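Local coordinates for 3'-5' exonuclease crn-4 (Caenorhabditis elegans, PDB 3CG7), which degrades RNA and DNA from the 3' end as a homodimeric, metal-dependent exonuclease and takes part in apoptotic DNA degradation, at residues A[43-48]-A[193-198]; A[178-183]-A[199-204]; A[216-221]-A[252-257]; A[244-249]-A[299-304]. All coordinates share one frame; numbering follows the deposited sequence.

Interaction 1 of 4, residues A[43-48]-A[193-198]; sequences QFAIVA and DDCLNI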
loop_
_atom_site.group_PDB
_atom_site.type_symbol
_atom_site.label_atom_id
_atom_site.label_comp_id
_atom_site.label_asym_id
_atom_site.label_seq_id
_atom_site.Cartn_x
_atom_site.Cartn_y
_atom_site.Cartn_z
ATOM N N GLN A 43 7.244 -7.430 -10.974
ATOM C CA GLN A 43 7.577 -8.106 -12.220
ATOM C C GLN A 43 9.092 -8.255 -12.416
ATOM O O GLN A 43 9.863 -7.297 -12.251
ATOM C CB GLN A 43 6.943 -7.415 -13.424
ATOM C CG GLN A 43 6.883 -8.328 -14.631
ATOM C CD GLN A 43 6.194 -7.719 -15.845
ATOM O OE1 GLN A 43 5.800 -6.547 -15.849
ATOM N NE2 GLN A 43 6.061 -8.522 -16.897
ATOM N N PHE A 44 9.482 -9.471 -12.784
ATOM C CA PHE A 44 10.856 -9.892 -12.929
ATOM C C PHE A 44 10.998 -10.438 -14.363
ATOM O O PHE A 44 10.423 -11.473 -14.685
ATOM C CB PHE A 44 11.103 -10.992 -11.889
ATOM C CG PHE A 44 12.544 -11.422 -11.734
ATOM C CD1 PHE A 44 12.899 -12.271 -10.696
ATOM C CD2 PHE A 44 13.541 -10.995 -12.607
ATOM C CE1 PHE A 44 14.220 -12.694 -10.527
ATOM C CE2 PHE A 44 14.863 -11.414 -12.438
ATOM C CZ PHE A 44 15.200 -12.268 -11.397
ATOM N N ALA A 45 11.739 -9.734 -15.222
ATOM C CA ALA A 45 11.874 -10.123 -16.641
ATOM C C ALA A 45 13.317 -10.125 -17.128
ATOM O O ALA A 45 14.121 -9.263 -16.740
ATOM C CB ALA A 45 11.035 -9.232 -17.529
ATOM N N ILE A 46 13.636 -11.099 -17.979
ATOM C CA ILE A 46 14.992 -11.294 -18.502
ATOM C C ILE A 46 14.966 -11.830 -19.930
ATOM O O ILE A 46 14.227 -12.770 -20.232
ATOM C CB ILE A 46 15.812 -12.282 -17.636
ATOM C CG1 ILE A 46 15.832 -11.853 -16.163
ATOM C CG2 ILE A 46 17.237 -12.437 -18.189
ATOM C CD1 ILE A 46 16.495 -12.848 -15.245
ATOM N N VAL A 47 15.768 -11.231 -20.806
ATOM C CA VAL A 47 15.986 -11.776 -22.139
ATOM C C VAL A 47 17.489 -11.991 -22.358
ATOM O O VAL A 47 18.309 -11.200 -21.894
ATOM C CB VAL A 47 15.330 -10.905 -23.241
ATOM C CG1 VAL A 47 15.945 -9.534 -23.292
ATOM C CG2 VAL A 47 15.437 -11.580 -24.612
ATOM N N ALA A 48 17.844 -13.078 -23.035
ATOM C CA ALA A 48 19.251 -13.421 -23.249
ATOM C C ALA A 48 19.784 -12.876 -24.564
ATOM O O ALA A 48 19.062 -12.774 -25.558
ATOM C CB ALA A 48 19.458 -14.926 -23.184
ATOM N N ASP A 193 8.984 -5.704 -22.355
ATOM C CA ASP A 193 9.191 -4.741 -23.436
ATOM C C ASP A 193 10.435 -3.884 -23.193
ATOM O O ASP A 193 11.143 -3.532 -24.142
ATOM C CB ASP A 193 7.956 -3.862 -23.657
ATOM C CG ASP A 193 6.765 -4.644 -24.229
ATOM O OD1 ASP A 193 6.970 -5.736 -24.821
ATOM O OD2 ASP A 193 5.614 -4.156 -24.092
ATOM N N ASP A 194 10.690 -3.562 -21.925
ATOM C CA ASP A 194 11.907 -2.869 -21.527
ATOM C C ASP A 194 13.143 -3.733 -21.833
ATOM O O ASP A 194 14.137 -3.236 -22.374
ATOM C CB ASP A 194 11.872 -2.497 -20.034
ATOM C CG ASP A 194 10.996 -1.270 -19.731
ATOM O OD1 ASP A 194 11.099 -0.755 -18.603
ATOM O OD2 ASP A 194 10.205 -0.820 -20.587
ATOM N N CYS A 195 13.068 -5.019 -21.493
ATOM C CA CYS A 195 14.145 -5.957 -21.785
ATOM C C CYS A 195 14.432 -6.058 -23.287
ATOM O O CYS A 195 15.598 -6.116 -23.698
ATOM C CB CYS A 195 13.831 -7.344 -21.223
ATOM S SG CYS A 195 14.124 -7.524 -19.454
ATOM N N LEU A 196 13.369 -6.083 -24.092
ATOM C CA LEU A 196 13.507 -6.178 -25.542
ATOM C C LEU A 196 14.114 -4.897 -26.109
ATOM O O LEU A 196 15.012 -4.956 -26.950
ATOM C CB LEU A 196 12.172 -6.525 -26.226
ATOM C CG LEU A 196 11.595 -7.933 -25.979
ATOM C CD1 LEU A 196 10.243 -8.134 -26.664
ATOM C CD2 LEU A 196 12.567 -9.024 -26.402
ATOM N N ASN A 197 13.637 -3.747 -25.638
ATOM C CA ASN A 197 14.225 -2.469 -26.020
ATOM C C ASN A 197 15.707 -2.365 -25.673
ATOM O O ASN A 197 16.507 -1.977 -26.518
ATOM C CB ASN A 197 13.448 -1.302 -25.412
ATOM C CG ASN A 197 12.223 -0.958 -26.211
ATOM O OD1 ASN A 197 12.321 -0.398 -27.304
ATOM N ND2 ASN A 197 11.052 -1.308 -25.685
ATOM N N ILE A 198 16.064 -2.727 -24.443
ATOM C CA ILE A 198 17.446 -2.687 -23.993
ATOM C C ILE A 198 18.345 -3.626 -24.814
ATOM O O ILE A 198 19.481 -3.265 -25.143
ATOM C CB ILE A 198 17.562 -3.013 -22.489
ATOM C CG1 ILE A 198 16.883 -1.924 -21.641
ATOM C CG2 ILE A 198 19.037 -3.179 -22.070
ATOM C CD1 ILE A 198 16.603 -2.363 -20.183
#

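Interaction 2 of 4, residues A[178-183]-A[199-204]; sequences EYYDLP and ATILQR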
loop_
_atom_site.group_PDB
_atom_site.type_symbol
_atom_site.label_atom_id
_atom_site.label_comp_id
_atom_site.label_asym_id
_atom_site.label_seq_id
_atom_site.Cartn_x
_atom_site.Cartn_y
_atom_site.Cartn_z
ATOM N N GLU A 178 15.916 7.233 -29.017
ATOM C CA GLU A 178 15.888 8.491 -29.748
ATOM C C GLU A 178 17.239 8.749 -30.411
ATOM O O GLU A 178 17.291 9.049 -31.604
ATOM C CB GLU A 178 15.501 9.658 -28.827
ATOM C CG GLU A 178 14.946 10.901 -29.548
ATOM C CD GLU A 178 14.669 12.084 -28.602
ATOM O OE1 GLU A 178 14.953 11.976 -27.386
ATOM O OE2 GLU A 178 14.168 13.133 -29.077
ATOM N N TYR A 179 18.320 8.601 -29.646
ATOM C CA TYR A 179 19.667 8.902 -30.130
ATOM C C TYR A 179 20.147 7.978 -31.256
ATOM O O TYR A 179 20.764 8.434 -32.221
ATOM C CB TYR A 179 20.674 8.891 -28.982
ATOM C CG TYR A 179 22.082 9.189 -29.437
ATOM C CD1 TYR A 179 22.510 10.504 -29.631
ATOM C CD2 TYR A 179 22.979 8.157 -29.701
ATOM C CE1 TYR A 179 23.798 10.783 -30.054
ATOM C CE2 TYR A 179 24.271 8.425 -30.137
ATOM C CZ TYR A 179 24.673 9.735 -30.309
ATOM O OH TYR A 179 25.952 9.997 -30.734
ATOM N N TYR A 180 19.873 6.686 -31.117
ATOM C CA TYR A 180 20.217 5.702 -32.134
ATOM C C TYR A 180 19.150 5.552 -33.216
ATOM O O TYR A 180 19.307 4.746 -34.134
ATOM C CB TYR A 180 20.494 4.355 -31.480
ATOM C CG TYR A 180 21.816 4.300 -30.763
ATOM C CD1 TYR A 180 23.009 4.196 -31.474
ATOM C CD2 TYR A 180 21.879 4.345 -29.374
ATOM C CE1 TYR A 180 24.231 4.141 -30.822
ATOM C CE2 TYR A 180 23.095 4.294 -28.711
ATOM C CZ TYR A 180 24.265 4.190 -29.441
ATOM O OH TYR A 180 25.470 4.130 -28.792
ATOM N N ASP A 181 18.069 6.322 -33.099
ATOM C CA ASP A 181 16.980 6.331 -34.083
ATOM C C ASP A 181 16.319 4.958 -34.270
ATOM O O ASP A 181 16.108 4.506 -35.395
ATOM C CB ASP A 181 17.464 6.922 -35.423
ATOM C CG ASP A 181 16.322 7.269 -36.368
ATOM O OD1 ASP A 181 15.508 8.159 -36.029
ATOM O OD2 ASP A 181 16.248 6.657 -37.459
ATOM N N LEU A 182 15.989 4.307 -33.156
ATOM C CA LEU A 182 15.283 3.018 -33.176
ATOM C C LEU A 182 13.802 3.187 -32.800
ATOM O O LEU A 182 13.481 4.002 -31.942
ATOM C CB LEU A 182 15.950 2.026 -32.216
ATOM C CG LEU A 182 17.439 1.703 -32.404
ATOM C CD1 LEU A 182 18.052 1.179 -31.102
ATOM C CD2 LEU A 182 17.683 0.722 -33.566
ATOM N N PRO A 183 12.896 2.420 -33.440
ATOM C CA PRO A 183 11.478 2.460 -33.046
ATOM C C PRO A 183 11.206 1.835 -31.665
ATOM O O PRO A 183 11.803 0.814 -31.316
ATOM C CB PRO A 183 10.786 1.647 -34.147
ATOM C CG PRO A 183 11.853 0.713 -34.652
ATOM C CD PRO A 183 13.132 1.490 -34.564
ATOM N N ALA A 199 17.837 -4.818 -25.139
ATOM C CA ALA A 199 18.592 -5.786 -25.934
ATOM C C ALA A 199 18.872 -5.249 -27.339
ATOM O O ALA A 199 19.975 -5.408 -27.861
ATOM C CB ALA A 199 17.857 -7.123 -26.009
ATOM N N THR A 200 17.867 -4.617 -27.937
ATOM C CA THR A 200 17.982 -4.081 -29.277
ATOM C C THR A 200 18.979 -2.923 -29.277
ATOM O O THR A 200 19.861 -2.858 -30.133
ATOM C CB THR A 200 16.606 -3.624 -29.812
ATOM O OG1 THR A 200 15.665 -4.693 -29.680
ATOM C CG2 THR A 200 16.683 -3.215 -31.272
ATOM N N ILE A 201 18.847 -2.033 -28.295
ATOM C CA ILE A 201 19.759 -0.916 -28.131
ATOM C C ILE A 201 21.190 -1.441 -27.975
ATOM O O ILE A 201 22.093 -1.013 -28.691
ATOM C CB ILE A 201 19.337 -0.018 -26.941
ATOM C CG1 ILE A 201 17.951 0.585 -27.196
ATOM C CG2 ILE A 201 20.344 1.105 -26.703
ATOM C CD1 ILE A 201 17.273 1.141 -25.950
ATOM N N LEU A 202 21.379 -2.387 -27.062
ATOM C CA LEU A 202 22.675 -3.014 -26.836
ATOM C C LEU A 202 23.328 -3.505 -28.139
ATOM O O LEU A 202 24.494 -3.207 -28.410
ATOM C CB LEU A 202 22.518 -4.167 -25.843
ATOM C CG LEU A 202 23.670 -5.136 -25.583
ATOM C CD1 LEU A 202 24.859 -4.412 -24.999
ATOM C CD2 LEU A 202 23.205 -6.224 -24.641
ATOM N N GLN A 203 22.560 -4.250 -28.929
ATOM C CA GLN A 203 23.013 -4.805 -30.192
ATOM C C GLN A 203 23.501 -3.697 -31.124
ATOM O O GLN A 203 24.605 -3.782 -31.671
ATOM C CB GLN A 203 21.881 -5.600 -30.843
ATOM C CG GLN A 203 22.294 -6.432 -32.042
ATOM C CD GLN A 203 21.178 -7.333 -32.528
ATOM O OE1 GLN A 203 20.100 -6.866 -32.887
ATOM N NE2 GLN A 203 21.431 -8.629 -32.540
ATOM N N ARG A 204 22.688 -2.657 -31.293
ATOM C CA ARG A 204 23.093 -1.512 -32.095
ATOM C C ARG A 204 24.404 -0.875 -31.581
ATOM O O ARG A 204 25.321 -0.622 -32.367
ATOM C CB ARG A 204 21.960 -0.489 -32.196
ATOM C CG ARG A 204 22.421 0.883 -32.696
ATOM C CD ARG A 204 21.450 1.507 -33.695
ATOM N NE ARG A 204 21.056 0.558 -34.738
ATOM C CZ ARG A 204 20.669 0.893 -35.965
ATOM N NH1 ARG A 204 20.640 2.168 -36.344
ATOM N NH2 ARG A 204 20.329 -0.064 -36.824
#

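Interaction 3 of 4, residues A[216-221]-A[252-257]; sequences ELLTCC and LVVTTI. With ZN (zinc ion), chain C.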
loop_
_atom_site.group_PDB
_atom_site.type_symbol
_atom_site.label_atom_id
_atom_site.label_comp_id
_atom_site.label_asym_id
_atom_site.label_seq_id
_atom_site.Cartn_x
_atom_site.Cartn_y
_atom_site.Cartn_z
ATOM N N GLU A 216 29.951 -1.247 -13.453
ATOM C CA GLU A 216 29.542 -0.965 -12.078
ATOM C C GLU A 216 29.684 -2.159 -11.134
ATOM O O GLU A 216 29.337 -3.294 -11.473
ATOM C CB GLU A 216 28.141 -0.333 -12.032
ATOM C CG GLU A 216 28.165 1.171 -12.376
ATOM C CD GLU A 216 26.792 1.836 -12.431
ATOM O OE1 GLU A 216 25.801 1.263 -11.919
ATOM O OE2 GLU A 216 26.699 2.949 -12.997
ATOM N N LEU A 217 30.240 -1.891 -9.961
ATOM C CA LEU A 217 30.475 -2.913 -8.959
ATOM C C LEU A 217 29.871 -2.481 -7.633
ATOM O O LEU A 217 29.926 -1.303 -7.261
ATOM C CB LEU A 217 31.977 -3.165 -8.786
ATOM C CG LEU A 217 32.796 -3.556 -10.028
ATOM C CD1 LEU A 217 34.157 -2.883 -9.999
ATOM C CD2 LEU A 217 32.936 -5.065 -10.186
ATOM N N LEU A 218 29.298 -3.444 -6.922
ATOM C CA LEU A 218 28.713 -3.169 -5.620
ATOM C C LEU A 218 29.682 -3.540 -4.527
ATOM O O LEU A 218 30.124 -4.688 -4.430
ATOM C CB LEU A 218 27.369 -3.878 -5.444
ATOM C CG LEU A 218 26.284 -3.461 -6.438
ATOM C CD1 LEU A 218 25.035 -4.269 -6.212
ATOM C CD2 LEU A 218 26.000 -1.975 -6.336
ATOM N N THR A 219 30.012 -2.550 -3.707
ATOM C CA THR A 219 31.042 -2.700 -2.700
ATOM C C THR A 219 30.487 -2.369 -1.314
ATOM O O THR A 219 29.494 -1.652 -1.189
ATOM C CB THR A 219 32.270 -1.832 -3.064
ATOM O OG1 THR A 219 33.423 -2.320 -2.380
ATOM C CG2 THR A 219 32.051 -0.368 -2.716
ATOM N N CYS A 220 31.123 -2.899 -0.277
ATOM C CA CYS A 220 30.627 -2.741 1.089
ATOM C C CYS A 220 31.012 -1.410 1.737
ATOM O O CYS A 220 30.495 -1.064 2.807
ATOM C CB CYS A 220 31.118 -3.891 1.964
ATOM S SG CYS A 220 32.923 -3.985 2.058
ATOM N N CYS A 221 31.908 -0.660 1.105
ATOM C CA CYS A 221 32.462 0.519 1.754
ATOM C C CYS A 221 32.849 1.645 0.806
ATOM O O CYS A 221 33.348 1.409 -0.289
ATOM C CB CYS A 221 33.668 0.112 2.594
ATOM S SG CYS A 221 34.109 1.307 3.845
ATOM N N LEU A 252 25.499 -2.103 0.525
ATOM C CA LEU A 252 26.386 -2.075 -0.645
ATOM C C LEU A 252 26.225 -0.818 -1.470
ATOM O O LEU A 252 25.121 -0.326 -1.674
ATOM C CB LEU A 252 26.196 -3.311 -1.525
ATOM C CG LEU A 252 26.323 -4.669 -0.829
ATOM C CD1 LEU A 252 26.078 -5.811 -1.818
ATOM C CD2 LEU A 252 27.675 -4.835 -0.115
ATOM N N VAL A 253 27.349 -0.314 -1.953
ATOM C CA VAL A 253 27.398 0.957 -2.650
ATOM C C VAL A 253 27.971 0.742 -4.062
ATOM O O VAL A 253 28.769 -0.167 -4.280
ATOM C CB VAL A 253 28.206 1.993 -1.790
ATOM C CG1 VAL A 253 29.645 2.160 -2.284
ATOM C CG2 VAL A 253 27.493 3.321 -1.738
ATOM N N VAL A 254 27.528 1.558 -5.016
ATOM C CA VAL A 254 27.974 1.468 -6.410
ATOM C C VAL A 254 29.354 2.072 -6.587
ATOM O O VAL A 254 29.602 3.214 -6.199
ATOM C CB VAL A 254 27.008 2.190 -7.393
ATOM C CG1 VAL A 254 27.603 2.256 -8.808
ATOM C CG2 VAL A 254 25.673 1.498 -7.437
ATOM N N THR A 255 30.245 1.300 -7.197
ATOM C CA THR A 255 31.549 1.814 -7.583
ATOM C C THR A 255 31.820 1.576 -9.081
ATOM O O THR A 255 31.601 0.479 -9.604
ATOM C CB THR A 255 32.670 1.283 -6.647
ATOM O OG1 THR A 255 33.811 2.135 -6.748
ATOM C CG2 THR A 255 33.055 -0.157 -6.968
ATOM N N THR A 256 32.253 2.634 -9.760
ATOM C CA THR A 256 32.515 2.619 -11.199
ATOM C C THR A 256 33.902 2.073 -11.521
ATOM O O THR A 256 34.852 2.278 -10.767
ATOM C CB THR A 256 32.354 4.044 -11.792
ATOM O OG1 THR A 256 30.983 4.443 -11.691
ATOM C CG2 THR A 256 32.785 4.103 -13.261
ATOM N N ILE A 257 34.002 1.372 -12.643
ATOM C CA ILE A 257 35.281 0.887 -13.155
ATOM C C ILE A 257 35.416 1.175 -14.662
ATOM O O ILE A 257 34.464 0.979 -15.428
ATOM C CB ILE A 257 35.507 -0.624 -12.815
ATOM C CG1 ILE A 257 36.958 -1.033 -13.093
ATOM C CG2 ILE A 257 34.521 -1.522 -13.561
ATOM C CD1 ILE A 257 37.431 -2.272 -12.343
HETATM ZN ZN ZN C . 33.358 -6.074 0.988
#

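Interaction 4 of 4, residues A[244-249]-A[299-304]; sequences KIFERV and IHFAKI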
loop_
_atom_site.group_PDB
_atom_site.type_symbol
_atom_site.label_atom_id
_atom_site.label_comp_id
_atom_site.label_asym_id
_atom_site.label_seq_id
_atom_site.Cartn_x
_atom_site.Cartn_y
_atom_site.Cartn_z
ATOM N N LYS A 244 20.098 9.783 -2.283
ATOM C CA LYS A 244 21.162 10.079 -1.322
ATOM C C LYS A 244 20.982 9.307 -0.021
ATOM O O LYS A 244 21.953 8.788 0.534
ATOM C CB LYS A 244 21.277 11.582 -1.051
ATOM C CG LYS A 244 21.617 12.439 -2.280
ATOM C CD LYS A 244 22.977 12.068 -2.876
ATOM C CE LYS A 244 23.457 13.099 -3.909
ATOM N NZ LYS A 244 23.826 14.402 -3.271
ATOM N N ILE A 245 19.741 9.201 0.450
ATOM C CA ILE A 245 19.499 8.456 1.679
ATOM C C ILE A 245 19.505 6.932 1.459
ATOM O O ILE A 245 19.957 6.183 2.331
ATOM C CB ILE A 245 18.261 8.979 2.518
ATOM C CG1 ILE A 245 17.056 8.071 2.387
ATOM C CG2 ILE A 245 17.905 10.463 2.224
ATOM C CD1 ILE A 245 16.542 7.699 3.714
ATOM N N PHE A 246 19.049 6.476 0.291
ATOM C CA PHE A 246 19.154 5.054 -0.064
ATOM C C PHE A 246 20.619 4.611 -0.074
ATOM O O PHE A 246 20.961 3.527 0.413
ATOM C CB PHE A 246 18.498 4.767 -1.423
ATOM C CG PHE A 246 17.044 4.356 -1.331
ATOM C CD1 PHE A 246 16.696 3.025 -1.071
ATOM C CD2 PHE A 246 16.025 5.294 -1.519
ATOM C CE1 PHE A 246 15.355 2.634 -0.993
ATOM C CE2 PHE A 246 14.681 4.920 -1.441
ATOM C CZ PHE A 246 14.342 3.582 -1.177
ATOM N N GLU A 247 21.474 5.479 -0.614
ATOM C CA GLU A 247 22.928 5.276 -0.626
ATOM C C GLU A 247 23.508 5.035 0.760
ATOM O O GLU A 247 24.462 4.270 0.904
ATOM C CB GLU A 247 23.633 6.469 -1.270
ATOM C CG GLU A 247 23.529 6.517 -2.782
ATOM C CD GLU A 247 23.961 7.848 -3.379
ATOM O OE1 GLU A 247 24.300 8.791 -2.614
ATOM O OE2 GLU A 247 23.953 7.950 -4.630
ATOM N N ARG A 248 22.930 5.672 1.780
ATOM C CA ARG A 248 23.414 5.491 3.154
ATOM C C ARG A 248 22.779 4.293 3.839
ATOM O O ARG A 248 23.464 3.562 4.555
ATOM C CB ARG A 248 23.235 6.764 3.995
ATOM C CG ARG A 248 23.785 8.040 3.356
ATOM C CD ARG A 248 25.184 7.841 2.764
ATOM N NE ARG A 248 25.735 9.113 2.302
ATOM C CZ ARG A 248 26.485 9.923 3.047
ATOM N NH1 ARG A 248 26.797 9.593 4.301
ATOM N NH2 ARG A 248 26.916 11.066 2.539
ATOM N N VAL A 249 21.480 4.084 3.612
ATOM C CA VAL A 249 20.754 2.974 4.235
ATOM C C VAL A 249 21.230 1.604 3.749
ATOM O O VAL A 249 21.430 0.692 4.558
ATOM C CB VAL A 249 19.210 3.090 4.047
ATOM C CG1 VAL A 249 18.495 1.831 4.562
ATOM C CG2 VAL A 249 18.672 4.335 4.739
ATOM N N ILE A 299 12.963 7.031 9.081
ATOM C CA ILE A 299 13.003 6.580 7.688
ATOM C C ILE A 299 12.158 5.324 7.588
ATOM O O ILE A 299 12.572 4.250 8.038
ATOM C CB ILE A 299 14.452 6.249 7.202
ATOM C CG1 ILE A 299 15.473 7.345 7.583
ATOM C CG2 ILE A 299 14.461 5.933 5.706
ATOM C CD1 ILE A 299 15.202 8.729 7.032
ATOM N N HIS A 300 10.970 5.460 7.009
ATOM C CA HIS A 300 10.027 4.344 6.956
ATOM C C HIS A 300 10.602 3.099 6.263
ATOM O O HIS A 300 10.529 2.004 6.820
ATOM C CB HIS A 300 8.696 4.767 6.326
ATOM C CG HIS A 300 7.785 3.619 6.019
ATOM N ND1 HIS A 300 7.372 2.718 6.979
ATOM C CD2 HIS A 300 7.209 3.223 4.858
ATOM C CE1 HIS A 300 6.584 1.816 6.423
ATOM N NE2 HIS A 300 6.464 2.103 5.138
ATOM N N PHE A 301 11.197 3.260 5.079
ATOM C CA PHE A 301 11.699 2.085 4.350
ATOM C C PHE A 301 12.826 1.356 5.088
ATOM O O PHE A 301 12.908 0.121 5.047
ATOM C CB PHE A 301 12.025 2.384 2.872
ATOM C CG PHE A 301 13.327 3.092 2.648
ATOM C CD1 PHE A 301 13.357 4.462 2.468
ATOM C CD2 PHE A 301 14.520 2.381 2.588
ATOM C CE1 PHE A 301 14.555 5.121 2.252
ATOM C CE2 PHE A 301 15.716 3.027 2.378
ATOM C CZ PHE A 301 15.739 4.405 2.205
ATOM N N ALA A 302 13.660 2.119 5.798
ATOM C CA ALA A 302 14.713 1.529 6.629
ATOM C C ALA A 302 14.135 0.789 7.833
ATOM O O ALA A 302 14.652 -0.258 8.230
ATOM C CB ALA A 302 15.729 2.585 7.071
ATOM N N LYS A 303 13.051 1.309 8.402
ATOM C CA LYS A 303 12.442 0.625 9.540
ATOM C C LYS A 303 11.743 -0.703 9.206
ATOM O O LYS A 303 12.075 -1.708 9.828
ATOM C CB LYS A 303 11.555 1.554 10.384
ATOM C CG LYS A 303 11.867 1.421 11.878
ATOM C CD LYS A 303 10.921 2.220 12.758
ATOM C CE LYS A 303 9.747 1.359 13.240
ATOM N NZ LYS A 303 8.911 2.110 14.203
ATOM N N ILE A 304 10.815 -0.738 8.237
ATOM C CA ILE A 304 10.141 -2.024 7.901
ATOM C C ILE A 304 11.085 -3.093 7.368
ATOM O O ILE A 304 10.833 -4.282 7.545
ATOM C CB ILE A 304 8.930 -1.932 6.900
ATOM C CG1 ILE A 304 8.931 -0.630 6.119
ATOM C CG2 ILE A 304 7.594 -2.193 7.581
ATOM C CD1 ILE A 304 9.706 -0.743 4.886
#

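Interaction 1 of 4, residues A[43-48]-A[193-198]
Cys195 of the helix sits against the strand at Ala45 and Val47. Cys195 SG lies 3.2 Å from Ala45 O and 4.0 Å from Ala45 CB. The thiol is placed by a first torsion that sets SG beside the helix backbone N (chi1 -79°). Val47 meets the same residue with its CG1 branch, which lies 3.7 Å from Cys195 CB and 3.5 Å from Cys195 O. The other branch, CG2, turns to Leu196 and stops 4.2 Å from Leu196 CD2. The two segments run roughly in the same direction, with their axes 29° apart and 7.7 Å at closest approach.

Further out, the backbone of Ala45 pairs with Asp25 and that of Gln43 with Glu27, both on the neighbouring strand 20-28. Asp194, next to Cys195 on the same helix turn, touches Asp25 and Glu27 with its side chain. These three residues form the metal site, which probably takes magnesium in vivo. His189 N donates to Asp194 OD2. One turn on, Asn197 ND2 bonds to Asp193 O at 2.7 Å, above the carbonyl plane, while Asn197 N reaches that oxygen from the opposite face.

The contact belongs to the RNase H-like exonuclease core. It is buried, and no hydrogen bond crosses it. Apolar side chains and a thiol meet each other and two carbonyl oxygens. Small side chains at Ala45 and Cys195 are consistent with the close approach.

Interaction 2 of 4, residues A[178-183]-A[199-204]
Leu182, Arg204 and Tyr180 carry this contact. Leu182 divides its two methyl groups between two partners. Leu182 CD1 lies 4.0 Å from Ile201 CG1 and equally near Ile201 CA. Leu182 CD2 rests over one face of the Arg204 guanidinium, 3.6 Å from NE of Arg204 and offset toward the rim of the group.

Arg204 leaves the helix with CG anti to the backbone N (chi1 165°), and its chain then bends at chi2 and chi3. The bend lays the CG and CD methylenes along Tyr180. Arg204 CG approaches Tyr180 CD1 to 3.6 Å, and Arg204 CD comes within 3.7 Å of Tyr180 CB. The planes of ring and guanidinium stand 90° apart, so the two flat groups do not stack. It is the aliphatic part of the arginine that packs on the tyrosine. Ile201 CG2 adds a looser touch at Tyr180 CD2.

The chain turns here with a Schellman motif. Asp181 has positive phi and follows the end of a helix. This turn brings Tyr180 and Leu182 round to the same helix. Tyr179 CD2 lies over the centre of one face of the Tyr180 ring, on the opposite side from Arg204.

No hydrogen bond crosses the contact, which is partly buried. Both segments belong to the exonuclease domain, outside its metal site. Tyr180 also packs on Phe155 and Glu158 of helix 151-162. The contact joins the end of helix 172-179 to helix 191-207, whose Ala199, Thr200 and Gln203 lie against Ile56 of strand 55-67.

Interaction 3 of 4, residues A[216-221]-A[252-257]
Leu217 and Thr255 form a hydrogen-bonded antiparallel pair, as do Thr219 and Val253, with the strand axes at 140° and 4.5 Å at closest approach. Four backbone bonds join them. Leu217 N donates to Thr255 O at 2.8 Å, and Thr255 N donates to Leu217 O at 2.6 Å. Thr219 N donates to Val253 O at 2.7 Å, and Val253 N donates back to Thr219 O. The non-hydrogen-bonded pair Leu218 with Val254 lies between them, and Glu216 with Thr256 lies beyond Leu217 and Thr255.

On one face stand Leu217, Thr219, Val253 and Thr255. Thr219 and Val253 lie side by side and point the same way, with Thr219 CG2 and Val253 CG1 at 3.5 Å. Leu217 CB packs on Thr255 CG2, while Leu217 CD1 reaches Ile257 CG2 at 3.8 Å. On the other face, Val254 splits its branches. Val254 CG1 rests 3.7 Å from Glu216 OE1, and Val254 CG2 meets Leu218 CD2. The carboxylate of Glu216 also accepts from Asn150 ND2.

Cys220 follows the strand and carries SG between the backbone N and the carbonyl carbon (chi1 60°). That turn puts Cys220 SG 2.4 Å from the zinc ion. Cys270, Cys273 and Cys280 complete the four-cysteine site. Leu252 CD2 backs the cysteine at its CA.

Strand 253-256 is the last of the sheet within this chain. Strand 216-219 lies between it and strand 147-150, pairing there through Glu216 with Tyr148 and Leu218 with Arg146. Leu218 and Val254 also pack on Trp127 of helix 124-136.

Interaction 4 of 4, residues A[244-249]-A[299-304]
The first torsions of Phe301 and Phe246 bring their rings face to face. Phe301 holds CG between its backbone N and carbonyl carbon (chi1 78°), which sends the ring across to helix 239-249. Phe246, at chi1 -92°, lies away from a staggered position and turns its ring to face it. The two rings form an offset stack. Their centroids are 3.9 Å apart and the planes are tilted by just 8°. Phe301 CZ lies over the centre of the Phe246 ring, and Phe246 CZ over that of Phe301. The closest pair is Phe246 CE1 and Phe301 CE2, at 3.4 Å.

Ile245 and Val249, one turn apart, approach Phe301 obliquely. Ile245 CD1 lies 3.6 Å from Phe301 CE1 and also meets Ile299 CG2 tip to tip. Val249 CG1 sits 3.7 Å from Phe301 CE2 and 3.8 Å from Ala302 CB. The helix axes are 11.0 Å apart at closest approach, so the rings and branched chains bridge the distance.

Ile299 is the N-cap residue of the second helix. Asp36 accepts from the backbone N-H groups of His300 and Phe301. His300 bonds to Asp90 and Thr73 of the second subunit, in keeping with dimerisation through the C-terminus.

The touching groups are hydrocarbon throughout, and all six residues are buried. The contact therefore rests on van der Waals packing and aromatic stacking, while the bonds to Asp36 and the second subunit lie outside it.

In the fold
Interactions 1 and 2 share helix 191-207 and touch through Val47 and Ala199. Interaction 1 is buried, in the exonuclease core beside the magnesium site. Interaction 2 is only partly buried and sets an arginine among apolar groups. Interactions 3 and 4 also touch, through Val253 and the carbonyl of Glu247. Both 1 and 3 reach the same sheet, their centres about 24 Å apart on opposite sides of the chain's centre. Interaction 3 is partly buried, at the sheet's edge within this chain. Only it is built on backbone hydrogen bonds, and it leads into the zinc site. Interaction 4 is buried, wholly apolar and remote from the metal sites, yet its second helix meets the other subunit.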